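Local coordinates for protein reducing end xylose-releasing exo-oligoxylanase (Paenibacillus barengoltzii G22, PDB 5YXT) that probably hydrolyses xylo-oligosaccharides by releasing xylose from their reducing ends, as a family 8 glycoside hydrolase, at residues 6-11 with 202-207; 206-211 with 373-378; 223-228 with 280-285; 327-332 with 339-344. All blocks are in the same frame, centred on the assembly; numbering follows the deposited sequence.

Interaction 1 (6-11 with 202-207); sequences GAYCTG and YELFAL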
loop_
_atom_site.group_PDB
_atom_site.type_symbol
_atom_site.label_atom_id
_atom_site.label_comp_id
_atom_site.label_asym_id
_atom_site.label_seq_id
_atom_site.Cartn_x
_atom_site.Cartn_y
_atom_site.Cartn_z
ATOM N N GLY C 6 -21.090 15.604 0.690
ATOM C CA GLY C 6 -21.779 15.284 1.922
ATOM C C GLY C 6 -23.182 14.819 1.612
ATOM O O GLY C 6 -23.905 15.448 0.831
ATOM N N ALA C 7 -23.569 13.701 2.216
ATOM C CA ALA C 7 -24.919 13.174 2.054
ATOM C C ALA C 7 -25.985 14.155 2.518
ATOM O O ALA C 7 -27.127 14.090 2.047
ATOM C CB ALA C 7 -25.045 11.859 2.825
ATOM N N TYR C 8 -25.648 15.060 3.432
ATOM C CA TYR C 8 -26.612 16.079 3.826
ATOM C C TYR C 8 -27.081 16.888 2.621
ATOM O O TYR C 8 -28.275 17.159 2.469
ATOM C CB TYR C 8 -26.008 17.010 4.867
ATOM C CG TYR C 8 -26.880 18.212 5.063
ATOM C CD1 TYR C 8 -28.105 18.093 5.703
ATOM C CD2 TYR C 8 -26.511 19.466 4.558
ATOM C CE1 TYR C 8 -28.927 19.184 5.866
ATOM C CE2 TYR C 8 -27.328 20.560 4.722
ATOM C CZ TYR C 8 -28.537 20.410 5.376
ATOM O OH TYR C 8 -29.362 21.492 5.549
ATOM N N CYS C 9 -26.147 17.295 1.763
ATOM C CA CYS C 9 -26.496 18.168 0.644
ATOM C C CYS C 9 -27.212 17.424 -0.470
ATOM O O CYS C 9 -28.005 18.023 -1.199
ATOM C CB CYS C 9 -25.247 18.827 0.083
ATOM S SG CYS C 9 -24.484 19.936 1.225
ATOM N N THR C 10 -26.924 16.141 -0.646
ATOM C CA THR C 10 -27.484 15.385 -1.759
ATOM C C THR C 10 -28.680 14.534 -1.373
ATOM O O THR C 10 -29.526 14.252 -2.225
ATOM C CB THR C 10 -26.429 14.459 -2.363
ATOM O OG1 THR C 10 -26.009 13.511 -1.369
ATOM C CG2 THR C 10 -25.230 15.254 -2.872
ATOM N N GLY C 11 -28.764 14.108 -0.117
ATOM C CA GLY C 11 -29.752 13.128 0.270
ATOM C C GLY C 11 -29.462 11.723 -0.205
ATOM O O GLY C 11 -30.344 10.867 -0.125
ATOM N N TYR C 202 -23.713 18.476 15.336
ATOM C CA TYR C 202 -23.944 19.890 15.642
ATOM C C TYR C 202 -24.357 20.665 14.398
ATOM O O TYR C 202 -25.127 21.627 14.503
ATOM C CB TYR C 202 -22.710 20.523 16.303
ATOM C CG TYR C 202 -22.075 19.639 17.363
ATOM C CD1 TYR C 202 -22.850 18.775 18.140
ATOM C CD2 TYR C 202 -20.701 19.642 17.560
ATOM C CE1 TYR C 202 -22.267 17.943 19.074
ATOM C CE2 TYR C 202 -20.115 18.837 18.492
ATOM C CZ TYR C 202 -20.895 17.978 19.243
ATOM O OH TYR C 202 -20.285 17.150 20.149
ATOM N N GLU C 203 -23.892 20.239 13.218
ATOM C CA GLU C 203 -24.388 20.811 11.970
ATOM C C GLU C 203 -25.903 20.704 11.887
ATOM O O GLU C 203 -26.576 21.616 11.399
ATOM C CB GLU C 203 -23.761 20.095 10.774
ATOM C CG GLU C 203 -22.271 20.313 10.607
ATOM C CD GLU C 203 -21.945 21.513 9.739
ATOM O OE1 GLU C 203 -22.878 22.246 9.343
ATOM O OE2 GLU C 203 -20.744 21.718 9.448
ATOM N N LEU C 204 -26.449 19.588 12.345
ATOM C CA LEU C 204 -27.893 19.387 12.311
ATOM C C LEU C 204 -28.591 20.132 13.443
ATOM O O LEU C 204 -29.705 20.641 13.256
ATOM C CB LEU C 204 -28.206 17.892 12.368
ATOM C CG LEU C 204 -27.608 17.070 11.219
ATOM C CD1 LEU C 204 -27.941 15.601 11.382
ATOM C CD2 LEU C 204 -28.098 17.570 9.867
ATOM N N PHE C 205 -27.963 20.212 14.623
ATOM C CA PHE C 205 -28.535 21.050 15.672
ATOM C C PHE C 205 -28.618 22.501 15.212
ATOM O O PHE C 205 -29.578 23.204 15.539
ATOM C CB PHE C 205 -27.721 20.949 16.965
ATOM C CG PHE C 205 -27.684 19.558 17.560
ATOM C CD1 PHE C 205 -28.621 18.605 17.200
ATOM C CD2 PHE C 205 -26.712 19.220 18.480
ATOM C CE1 PHE C 205 -28.575 17.322 17.734
ATOM C CE2 PHE C 205 -26.663 17.952 19.026
ATOM C CZ PHE C 205 -27.599 17.000 18.650
ATOM N N ALA C 206 -27.627 22.954 14.439
ATOM C CA ALA C 206 -27.621 24.311 13.892
ATOM C C ALA C 206 -28.761 24.566 12.909
ATOM O O ALA C 206 -28.980 25.725 12.530
ATOM C CB ALA C 206 -26.289 24.594 13.196
ATOM N N LEU C 207 -29.456 23.523 12.460
ATOM C CA LEU C 207 -30.664 23.676 11.662
ATOM C C LEU C 207 -31.946 23.479 12.455
ATOM O O LEU C 207 -32.974 24.043 12.080
ATOM C CB LEU C 207 -30.675 22.673 10.504
ATOM C CG LEU C 207 -29.417 22.497 9.669
ATOM C CD1 LEU C 207 -29.502 21.140 8.983
ATOM C CD2 LEU C 207 -29.262 23.630 8.655
#
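Tyr8 of the short helix 7-10 brings its ring up to Leu204 and Leu207, two leucines one helical turn apart on helix 199-208, which approach it obliquely. The fit is closest at the far end of the tyrosine. There Leu207 CD1 lies 3.5 Å from Tyr8 OH and 3.7 Å from Tyr8 CE1, the two side chains advancing from opposite directions. The ring reaches this far because its CG swings away from the backbone N (chi1 168°), which carries the phenol out toward the other helix. This closer end is also the partly exposed margin of the contact, whereas Leu204 is buried, with Phe138 and Trp275 around it, and touches more lightly, its CD2 4.2 Å from Tyr8 CD1. A long, flat residue suits such a place: ring carbons and hydroxyl oxygen both pack on Leu207, while CD1 serves Leu204. A serine in place of Tyr8 would probably open a gap beside Leu207 and leave Phe276 without the ring it meets. Backbone hydrogen bonds between Ala7 and Glu274 and between Tyr8 and Trp275 fix the short helix, an arrangement of an N-terminal segment packed onto the helices of an (alpha/alpha)6 barrel.

Interaction 2 (206-211 with 373-378); sequences ALWAYP and YRIWMP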
loop_
_atom_site.group_PDB
_atom_site.type_symbol
_atom_site.label_atom_id
_atom_site.label_comp_id
_atom_site.label_asym_id
_atom_site.label_seq_id
_atom_site.Cartn_x
_atom_site.Cartn_y
_atom_site.Cartn_z
ATOM N N ALA C 206 -27.627 22.954 14.439
ATOM C CA ALA C 206 -27.621 24.311 13.892
ATOM C C ALA C 206 -28.761 24.566 12.909
ATOM O O ALA C 206 -28.980 25.725 12.530
ATOM C CB ALA C 206 -26.289 24.594 13.196
ATOM N N LEU C 207 -29.456 23.523 12.460
ATOM C CA LEU C 207 -30.664 23.676 11.662
ATOM C C LEU C 207 -31.946 23.479 12.455
ATOM O O LEU C 207 -32.974 24.043 12.080
ATOM C CB LEU C 207 -30.675 22.673 10.504
ATOM C CG LEU C 207 -29.417 22.497 9.669
ATOM C CD1 LEU C 207 -29.502 21.140 8.983
ATOM C CD2 LEU C 207 -29.262 23.630 8.655
ATOM N N TRP C 208 -31.933 22.676 13.525
ATOM C CA TRP C 208 -33.172 22.208 14.134
ATOM C C TRP C 208 -33.323 22.505 15.618
ATOM O O TRP C 208 -34.390 22.217 16.175
ATOM C CB TRP C 208 -33.331 20.695 13.933
ATOM C CG TRP C 208 -33.307 20.274 12.503
ATOM C CD1 TRP C 208 -33.776 20.972 11.427
ATOM C CD2 TRP C 208 -32.796 19.046 11.991
ATOM N NE1 TRP C 208 -33.578 20.256 10.273
ATOM C CE2 TRP C 208 -32.981 19.065 10.593
ATOM C CE3 TRP C 208 -32.201 17.923 12.580
ATOM C CZ2 TRP C 208 -32.590 18.010 9.776
ATOM C CZ3 TRP C 208 -31.815 16.873 11.763
ATOM C CH2 TRP C 208 -32.013 16.924 10.381
ATOM N N ALA C 209 -32.313 23.065 16.276
ATOM C CA ALA C 209 -32.503 23.510 17.649
ATOM C C ALA C 209 -33.424 24.730 17.669
ATOM O O ALA C 209 -33.824 25.253 16.625
ATOM C CB ALA C 209 -31.157 23.828 18.300
ATOM N N TYR C 210 -33.763 25.192 18.869
ATOM C CA TYR C 210 -34.434 26.480 18.989
ATOM C C TYR C 210 -33.620 27.543 18.253
ATOM O O TYR C 210 -32.383 27.548 18.349
ATOM C CB TYR C 210 -34.599 26.870 20.461
ATOM C CG TYR C 210 -35.705 26.123 21.151
ATOM C CD1 TYR C 210 -36.973 26.064 20.593
ATOM C CD2 TYR C 210 -35.482 25.456 22.343
ATOM C CE1 TYR C 210 -37.993 25.371 21.212
ATOM C CE2 TYR C 210 -36.499 24.758 22.974
ATOM C CZ TYR C 210 -37.748 24.721 22.403
ATOM O OH TYR C 210 -38.766 24.031 23.018
ATOM N N PRO C 211 -34.270 28.445 17.511
ATOM C CA PRO C 211 -33.528 29.341 16.604
ATOM C C PRO C 211 -32.398 30.116 17.254
ATOM O O PRO C 211 -31.348 30.293 16.621
ATOM C CB PRO C 211 -34.630 30.275 16.088
ATOM C CG PRO C 211 -35.864 29.420 16.102
ATOM C CD PRO C 211 -35.732 28.569 17.338
ATOM N N TYR C 373 -27.158 4.615 7.697
ATOM C CA TYR C 373 -27.010 5.540 8.820
ATOM C C TYR C 373 -27.176 6.932 8.206
ATOM O O TYR C 373 -26.211 7.536 7.729
ATOM C CB TYR C 373 -25.649 5.338 9.499
ATOM C CG TYR C 373 -25.511 5.874 10.911
ATOM C CD1 TYR C 373 -26.368 6.844 11.406
ATOM C CD2 TYR C 373 -24.509 5.397 11.749
ATOM C CE1 TYR C 373 -26.220 7.336 12.692
ATOM C CE2 TYR C 373 -24.359 5.869 13.038
ATOM C CZ TYR C 373 -25.208 6.847 13.504
ATOM O OH TYR C 373 -25.041 7.320 14.793
ATOM N N ARG C 374 -28.412 7.425 8.202
ATOM C CA ARG C 374 -28.809 8.560 7.382
ATOM C C ARG C 374 -29.278 9.750 8.204
ATOM O O ARG C 374 -29.623 9.632 9.383
ATOM C CB ARG C 374 -29.934 8.173 6.427
ATOM C CG ARG C 374 -29.583 6.973 5.596
ATOM C CD ARG C 374 -30.587 6.768 4.502
ATOM N NE ARG C 374 -30.217 5.638 3.670
ATOM C CZ ARG C 374 -30.547 5.530 2.389
ATOM N NH1 ARG C 374 -31.252 6.496 1.804
ATOM N NH2 ARG C 374 -30.167 4.462 1.701
ATOM N N ILE C 375 -29.300 10.902 7.530
ATOM C CA ILE C 375 -29.880 12.127 8.057
ATOM C C ILE C 375 -31.347 12.133 7.653
ATOM O O ILE C 375 -31.677 12.193 6.465
ATOM C CB ILE C 375 -29.163 13.375 7.530
ATOM C CG1 ILE C 375 -27.695 13.367 7.964
ATOM C CG2 ILE C 375 -29.871 14.625 8.017
ATOM C CD1 ILE C 375 -26.806 14.339 7.182
ATOM N N TRP C 376 -32.224 12.052 8.640
ATOM C CA TRP C 376 -33.655 11.996 8.390
ATOM C C TRP C 376 -34.187 13.422 8.420
ATOM O O TRP C 376 -34.195 14.067 9.473
ATOM C CB TRP C 376 -34.325 11.084 9.410
ATOM C CG TRP C 376 -33.876 9.713 9.155
ATOM C CD1 TRP C 376 -32.948 9.003 9.865
ATOM C CD2 TRP C 376 -34.245 8.899 8.044
ATOM N NE1 TRP C 376 -32.751 7.772 9.280
ATOM C CE2 TRP C 376 -33.541 7.683 8.162
ATOM C CE3 TRP C 376 -35.132 9.063 6.974
ATOM C CZ2 TRP C 376 -33.683 6.641 7.235
ATOM C CZ3 TRP C 376 -35.271 8.035 6.061
ATOM C CH2 TRP C 376 -34.555 6.834 6.201
ATOM N N MET C 377 -34.623 13.928 7.211
ATOM C CA MET C 377 -34.963 15.330 7.039
ATOM C C MET C 377 -36.425 15.585 7.400
ATOM O O MET C 377 -37.263 14.683 7.300
ATOM C CB MET C 377 -34.710 15.760 5.594
ATOM C CG MET C 377 -33.259 15.671 5.170
ATOM S SD MET C 377 -32.256 16.889 6.038
ATOM C CE MET C 377 -32.825 18.418 5.264
ATOM N N PRO C 378 -36.747 16.812 7.813
ATOM C CA PRO C 378 -38.147 17.141 8.116
ATOM C C PRO C 378 -39.036 16.939 6.896
ATOM O O PRO C 378 -38.613 17.141 5.757
ATOM C CB PRO C 378 -38.093 18.616 8.534
ATOM C CG PRO C 378 -36.668 18.907 8.838
ATOM C CD PRO C 378 -35.837 17.953 8.025
#
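Trp208 pushes its indole against the chain at 375-378, meeting four consecutive residues. Pro378 packs at the pyrrole end, its CG 3.7 Å from Trp208 NE1, and its CD lies equally close to Trp208 CZ2. Met377 makes a Met-aromatic contact at the ring edge: SD is 3.9 Å from Trp208 CZ2 and lies 87° off the normal of the six-membered ring. A bend at chi2 (-68°) turns the methionine sulfur back to the indole. Deeper in, Trp208 CH2 touches Ile375 CG2 at 3.9 Å and comes within 3.7 Å of Trp376 O. Leu207 CD1 lies over one indole face, offset toward the rim. A broad indole suits this place because its edge meets the thioether and the isoleucine methyl while the proline comes in obliquely. Replacing Trp208 by an alanine would probably leave Pro378 and Met377 without their common wall and give the tail more freedom to move. In the second shell, His141 meets Trp208 edge-to-face while its ND1 hydrogen-bonds Trp376 O. Tyr13 OH binds Ile375 N, and Gln80 holds Trp376 NE1. The strand-free tail following helix 355-369 thus runs past the end of helix 199-208, with helix 126-143 alongside both.

Interaction 3 (223-228 with 280-285); sequences ASRQYL and PWQREA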
loop_
_atom_site.group_PDB
_atom_site.type_symbol
_atom_site.label_atom_id
_atom_site.label_comp_id
_atom_site.label_asym_id
_atom_site.label_seq_id
_atom_site.Cartn_x
_atom_site.Cartn_y
_atom_site.Cartn_z
ATOM N N ALA C 223 -15.692 24.254 15.639
ATOM C CA ALA C 223 -14.745 24.136 16.747
ATOM C C ALA C 223 -14.366 22.685 17.013
ATOM O O ALA C 223 -13.213 22.387 17.327
ATOM C CB ALA C 223 -15.316 24.761 18.025
ATOM N N SER C 224 -15.336 21.773 16.949
ATOM C CA SER C 224 -15.031 20.379 17.213
ATOM C C SER C 224 -14.185 19.771 16.101
ATOM O O SER C 224 -13.334 18.916 16.369
ATOM C CB SER C 224 -16.331 19.582 17.396
ATOM O OG SER C 224 -16.785 19.660 18.740
ATOM N N ARG C 225 -14.412 20.176 14.848
ATOM C CA ARG C 225 -13.576 19.662 13.769
ATOM C C ARG C 225 -12.129 20.078 13.966
ATOM O O ARG C 225 -11.213 19.259 13.836
ATOM C CB ARG C 225 -14.095 20.140 12.419
ATOM C CG ARG C 225 -15.266 19.345 11.963
ATOM C CD ARG C 225 -15.679 19.683 10.547
ATOM N NE ARG C 225 -16.922 18.990 10.272
ATOM C CZ ARG C 225 -18.077 19.597 10.038
ATOM N NH1 ARG C 225 -18.143 20.926 10.005
ATOM N NH2 ARG C 225 -19.157 18.868 9.813
ATOM N N GLN C 226 -11.909 21.350 14.304
ATOM C CA GLN C 226 -10.550 21.821 14.557
ATOM C C GLN C 226 -9.952 21.144 15.782
ATOM O O GLN C 226 -8.750 20.842 15.812
ATOM C CB GLN C 226 -10.537 23.333 14.765
ATOM C CG GLN C 226 -11.030 24.164 13.617
ATOM C CD GLN C 226 -11.068 25.630 13.990
ATOM O OE1 GLN C 226 -11.190 25.974 15.172
ATOM N NE2 GLN C 226 -10.952 26.504 12.996
ATOM N N TYR C 227 -10.772 20.922 16.815
ATOM C CA TYR C 227 -10.255 20.346 18.051
ATOM C C TYR C 227 -9.689 18.954 17.813
ATOM O O TYR C 227 -8.650 18.592 18.374
ATOM C CB TYR C 227 -11.354 20.301 19.115
ATOM C CG TYR C 227 -10.915 19.524 20.336
ATOM C CD1 TYR C 227 -10.041 20.093 21.249
ATOM C CD2 TYR C 227 -11.343 18.218 20.553
ATOM C CE1 TYR C 227 -9.615 19.406 22.340
ATOM C CE2 TYR C 227 -10.917 17.509 21.667
ATOM C CZ TYR C 227 -10.049 18.120 22.553
ATOM O OH TYR C 227 -9.604 17.457 23.661
ATOM N N LEU C 228 -10.342 18.163 16.967
ATOM C CA LEU C 228 -9.849 16.814 16.733
ATOM C C LEU C 228 -8.457 16.811 16.115
ATOM O O LEU C 228 -7.724 15.828 16.295
ATOM C CB LEU C 228 -10.840 16.041 15.865
ATOM C CG LEU C 228 -12.176 15.761 16.559
ATOM C CD1 LEU C 228 -13.144 15.091 15.590
ATOM C CD2 LEU C 228 -11.954 14.892 17.804
ATOM N N PRO C 280 -11.027 17.855 4.896
ATOM C CA PRO C 280 -10.197 16.807 4.272
ATOM C C PRO C 280 -9.164 16.207 5.214
ATOM O O PRO C 280 -8.715 15.080 4.986
ATOM C CB PRO C 280 -9.528 17.538 3.099
ATOM C CG PRO C 280 -10.324 18.803 2.904
ATOM C CD PRO C 280 -10.885 19.164 4.237
ATOM N N TRP C 281 -8.797 16.916 6.281
ATOM C CA TRP C 281 -7.899 16.350 7.279
ATOM C C TRP C 281 -8.424 15.033 7.826
ATOM O O TRP C 281 -7.634 14.146 8.163
ATOM C CB TRP C 281 -7.697 17.350 8.415
ATOM C CG TRP C 281 -6.948 16.792 9.580
ATOM C CD1 TRP C 281 -5.595 16.818 9.776
ATOM C CD2 TRP C 281 -7.507 16.136 10.722
ATOM N NE1 TRP C 281 -5.278 16.199 10.960
ATOM C CE2 TRP C 281 -6.435 15.776 11.564
ATOM C CE3 TRP C 281 -8.808 15.802 11.105
ATOM C CZ2 TRP C 281 -6.623 15.113 12.778
ATOM C CZ3 TRP C 281 -8.998 15.139 12.317
ATOM C CH2 TRP C 281 -7.905 14.799 13.134
ATOM N N GLN C 282 -9.750 14.887 7.919
ATOM C CA GLN C 282 -10.325 13.648 8.438
ATOM C C GLN C 282 -9.850 12.427 7.653
ATOM O O GLN C 282 -9.602 11.369 8.241
ATOM C CB GLN C 282 -11.854 13.739 8.435
ATOM C CG GLN C 282 -12.364 14.877 9.313
ATOM C CD GLN C 282 -13.866 15.024 9.286
ATOM O OE1 GLN C 282 -14.538 14.531 8.379
ATOM N NE2 GLN C 282 -14.406 15.709 10.289
ATOM N N ARG C 283 -9.720 12.545 6.327
ATOM C CA ARG C 283 -9.226 11.410 5.543
ATOM C C ARG C 283 -7.789 11.066 5.907
ATOM O O ARG C 283 -7.434 9.885 6.005
ATOM C CB ARG C 283 -9.366 11.705 4.044
ATOM C CG ARG C 283 -10.660 12.438 3.769
ATOM C CD ARG C 283 -11.056 12.521 2.291
ATOM N NE ARG C 283 -10.858 11.280 1.560
ATOM C CZ ARG C 283 -11.779 10.344 1.480
ATOM N NH1 ARG C 283 -12.899 10.569 2.111
ATOM N NH2 ARG C 283 -11.597 9.232 0.778
ATOM N N GLU C 284 -6.958 12.081 6.144
ATOM C CA GLU C 284 -5.589 11.816 6.565
ATOM C C GLU C 284 -5.551 11.143 7.935
ATOM O O GLU C 284 -4.773 10.206 8.148
ATOM C CB GLU C 284 -4.783 13.112 6.579
ATOM C CG GLU C 284 -4.281 13.531 5.211
ATOM C CD GLU C 284 -2.782 13.763 5.197
ATOM O OE1 GLU C 284 -2.031 12.825 5.561
ATOM O OE2 GLU C 284 -2.354 14.878 4.820
ATOM N N ALA C 285 -6.397 11.595 8.869
ATOM C CA ALA C 285 -6.398 11.004 10.205
ATOM C C ALA C 285 -6.868 9.553 10.171
ATOM O O ALA C 285 -6.284 8.692 10.837
ATOM C CB ALA C 285 -7.275 11.834 11.151
HETATM O O HOH W 1 -12.344 17.343 11.953
#
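Gln282 NE2 sits beside the side chain of Arg225 and gives its hydrogens to two acceptors, Asp272 OD2 and a water. The water, 3.1 Å from Gln282 NE2, in turn donates to Arg225 O at 2.9 Å, so the backbone of one helix is linked to an amide of the other. Glutamine suits this place because one NH2 serves carboxylate and water at once. Its extended chain carries NE2 to the edge of the guanidinium, 4.1 Å from Arg225 NE, with the amide and guanidinium planes 58° apart. These two groups do not bond to each other; they converge on the same carboxylate, since Arg225 NE also forms a salt bridge with Asp272 OD2. Arg225 NH1 pairs with Glu203, so the buried cation has two acidic neighbours that probably stabilise its charge. The other half of the contact is apolar. CG turned away from the backbone N (chi1 172°) sends the broad Trp281 indole toward Leu228, CZ3 lying 4.1 Å from Leu228 CB, while Trp281 CH2 approaches Leu228 O to 3.3 Å. Ala285 CB lies over one face near its rim, and His229 stacks on the ring. Helix 263-276 lends Leu269 to both Leu228 and Gln282, and so lies against helices 214-231 and 281-294 where they meet.

Interaction 4 (327-332 with 339-344); sequences MASLAA and ACVDLF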
loop_
_atom_site.group_PDB
_atom_site.type_symbol
_atom_site.label_atom_id
_atom_site.label_comp_id
_atom_site.label_asym_id
_atom_site.label_seq_id
_atom_site.Cartn_x
_atom_site.Cartn_y
_atom_site.Cartn_z
ATOM N N MET C 327 -15.846 1.271 10.053
ATOM C CA MET C 327 -16.730 2.403 9.773
ATOM C C MET C 327 -15.941 3.613 9.290
ATOM O O MET C 327 -16.433 4.392 8.462
ATOM C CB MET C 327 -17.544 2.742 11.024
ATOM C CG MET C 327 -18.592 3.822 10.823
ATOM S SD MET C 327 -19.715 3.800 12.215
ATOM C CE MET C 327 -20.324 5.500 12.204
ATOM N N ALA C 328 -14.702 3.765 9.767
ATOM C CA ALA C 328 -13.849 4.867 9.334
ATOM C C ALA C 328 -13.529 4.823 7.842
ATOM O O ALA C 328 -13.177 5.863 7.266
ATOM C CB ALA C 328 -12.558 4.862 10.137
ATOM N N SER C 329 -13.677 3.663 7.195
ATOM C CA SER C 329 -13.401 3.563 5.763
ATOM C C SER C 329 -14.297 4.466 4.919
ATOM O O SER C 329 -13.982 4.712 3.750
ATOM C CB SER C 329 -13.545 2.108 5.309
ATOM O OG SER C 329 -12.436 1.329 5.751
ATOM N N LEU C 330 -15.407 4.957 5.473
ATOM C CA LEU C 330 -16.172 6.004 4.801
ATOM C C LEU C 330 -15.325 7.244 4.519
ATOM O O LEU C 330 -15.658 8.022 3.623
ATOM C CB LEU C 330 -17.392 6.383 5.644
ATOM C CG LEU C 330 -18.566 5.397 5.674
ATOM C CD1 LEU C 330 -19.633 5.920 6.601
ATOM C CD2 LEU C 330 -19.147 5.172 4.269
ATOM N N ALA C 331 -14.231 7.442 5.248
ATOM C CA ALA C 331 -13.326 8.559 4.994
ATOM C C ALA C 331 -11.974 8.110 4.438
ATOM O O ALA C 331 -10.994 8.855 4.523
ATOM C CB ALA C 331 -13.125 9.376 6.274
ATOM N N ALA C 332 -11.893 6.911 3.862
ATOM C CA ALA C 332 -10.613 6.372 3.422
ATOM C C ALA C 332 -10.764 5.721 2.054
ATOM O O ALA C 332 -11.871 5.499 1.558
ATOM C CB ALA C 332 -10.057 5.361 4.433
ATOM N N ALA C 339 -9.288 -3.596 3.542
ATOM C CA ALA C 339 -8.932 -4.656 4.478
ATOM C C ALA C 339 -9.657 -4.488 5.813
ATOM O O ALA C 339 -10.152 -5.470 6.382
ATOM C CB ALA C 339 -7.419 -4.693 4.679
ATOM N N CYS C 340 -9.734 -3.256 6.328
ATOM C CA CYS C 340 -10.481 -3.019 7.564
ATOM C C CYS C 340 -11.932 -3.461 7.423
ATOM O O CYS C 340 -12.510 -4.037 8.352
ATOM C CB CYS C 340 -10.410 -1.542 7.957
ATOM S SG CYS C 340 -8.800 -1.035 8.673
ATOM N N VAL C 341 -12.526 -3.230 6.255
ATOM C CA VAL C 341 -13.920 -3.597 6.048
ATOM C C VAL C 341 -14.061 -5.109 5.918
ATOM O O VAL C 341 -15.019 -5.692 6.436
ATOM C CB VAL C 341 -14.485 -2.848 4.825
ATOM C CG1 VAL C 341 -15.860 -3.370 4.448
ATOM C CG2 VAL C 341 -14.568 -1.371 5.122
ATOM N N ASP C 342 -13.108 -5.772 5.238
ATOM C CA ASP C 342 -13.187 -7.228 5.093
ATOM C C ASP C 342 -13.021 -7.941 6.427
ATOM O O ASP C 342 -13.678 -8.962 6.676
ATOM C CB ASP C 342 -12.141 -7.760 4.116
ATOM C CG ASP C 342 -12.465 -9.170 3.658
ATOM O OD1 ASP C 342 -13.535 -9.335 3.025
ATOM O OD2 ASP C 342 -11.688 -10.113 3.955
ATOM N N LEU C 343 -12.126 -7.454 7.281
ATOM C CA LEU C 343 -12.036 -8.022 8.619
ATOM C C LEU C 343 -13.375 -7.906 9.341
ATOM O O LEU C 343 -13.886 -8.885 9.890
ATOM C CB LEU C 343 -10.926 -7.334 9.411
ATOM C CG LEU C 343 -10.724 -7.753 10.865
ATOM C CD1 LEU C 343 -10.218 -9.175 10.973
ATOM C CD2 LEU C 343 -9.734 -6.776 11.518
ATOM N N PHE C 344 -13.979 -6.719 9.307
ATOM C CA PHE C 344 -15.269 -6.536 9.966
ATOM C C PHE C 344 -16.340 -7.431 9.357
ATOM O O PHE C 344 -17.146 -8.031 10.081
ATOM C CB PHE C 344 -15.689 -5.069 9.878
ATOM C CG PHE C 344 -17.110 -4.829 10.289
ATOM C CD1 PHE C 344 -17.499 -4.998 11.615
ATOM C CD2 PHE C 344 -18.059 -4.442 9.350
ATOM C CE1 PHE C 344 -18.835 -4.779 12.002
ATOM C CE2 PHE C 344 -19.393 -4.221 9.725
ATOM C CZ PHE C 344 -19.777 -4.395 11.045
#
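Cys340 is the first residue of 339-344 to meet 327-332: its CB stands 4.1 Å from Ser329 OG, a light touch. Small and buried, the cysteine fits between Ser329 and Gln290 of helix 281-294, which also packs on it. Val341 makes the main contact. Its CG2 methyl comes to 3.5 Å from Ser329 OG and 3.6 Å from Ser329 CB, so that one branch of the valine touches both atoms of the serine side chain. CG1 is the branch turned away from the backbone N (chi1 171°), which leaves CG2 beside that nitrogen and directed at the serine. Ser329 is short enough to let the helix approach, with 7.2 Å between the CA atoms of Ser329 and Val341, and its hydroxyl is satisfied despite being buried: Gln290 NE2 donates to it, and it can give its own hydrogen to Ala337 O at the start of the helix. This is a short connection between consecutive helices of the (alpha/alpha)6 barrel, in which helix 318-327 ends, the chain makes a short 3-10 turn at 329-330, and helix 335-345 packs back on that turn. Next along the helix comes Asp342, buried and turned elsewhere, with OD2 bonded to His4 ND1 of the third subunit. Phe344 lies against Leu322 of the preceding helix.

How the interactions relate
Interactions 1 and 2 are neighbours, with centres about 7 Å apart; they share Ala206 and Leu207 and use helix 199-208 to hold the two ends of the chain. Both are apolar, aromatic packing, partly buried in interaction 1 and at the surface in interaction 2. Interaction 3 is buried and mixes a water bridge with a tryptophan-leucine contact; a salt bridge, Glu203 OE2 to Arg225 NH1 at 2.8 Å, ties it to interaction 1. Interaction 4, also buried, is the smallest and most local, joining a turn to the helix that follows it. Arg283 of interaction 3 packs against Ala331 of interaction 4, and Tyr373 of interaction 2 touches Met327.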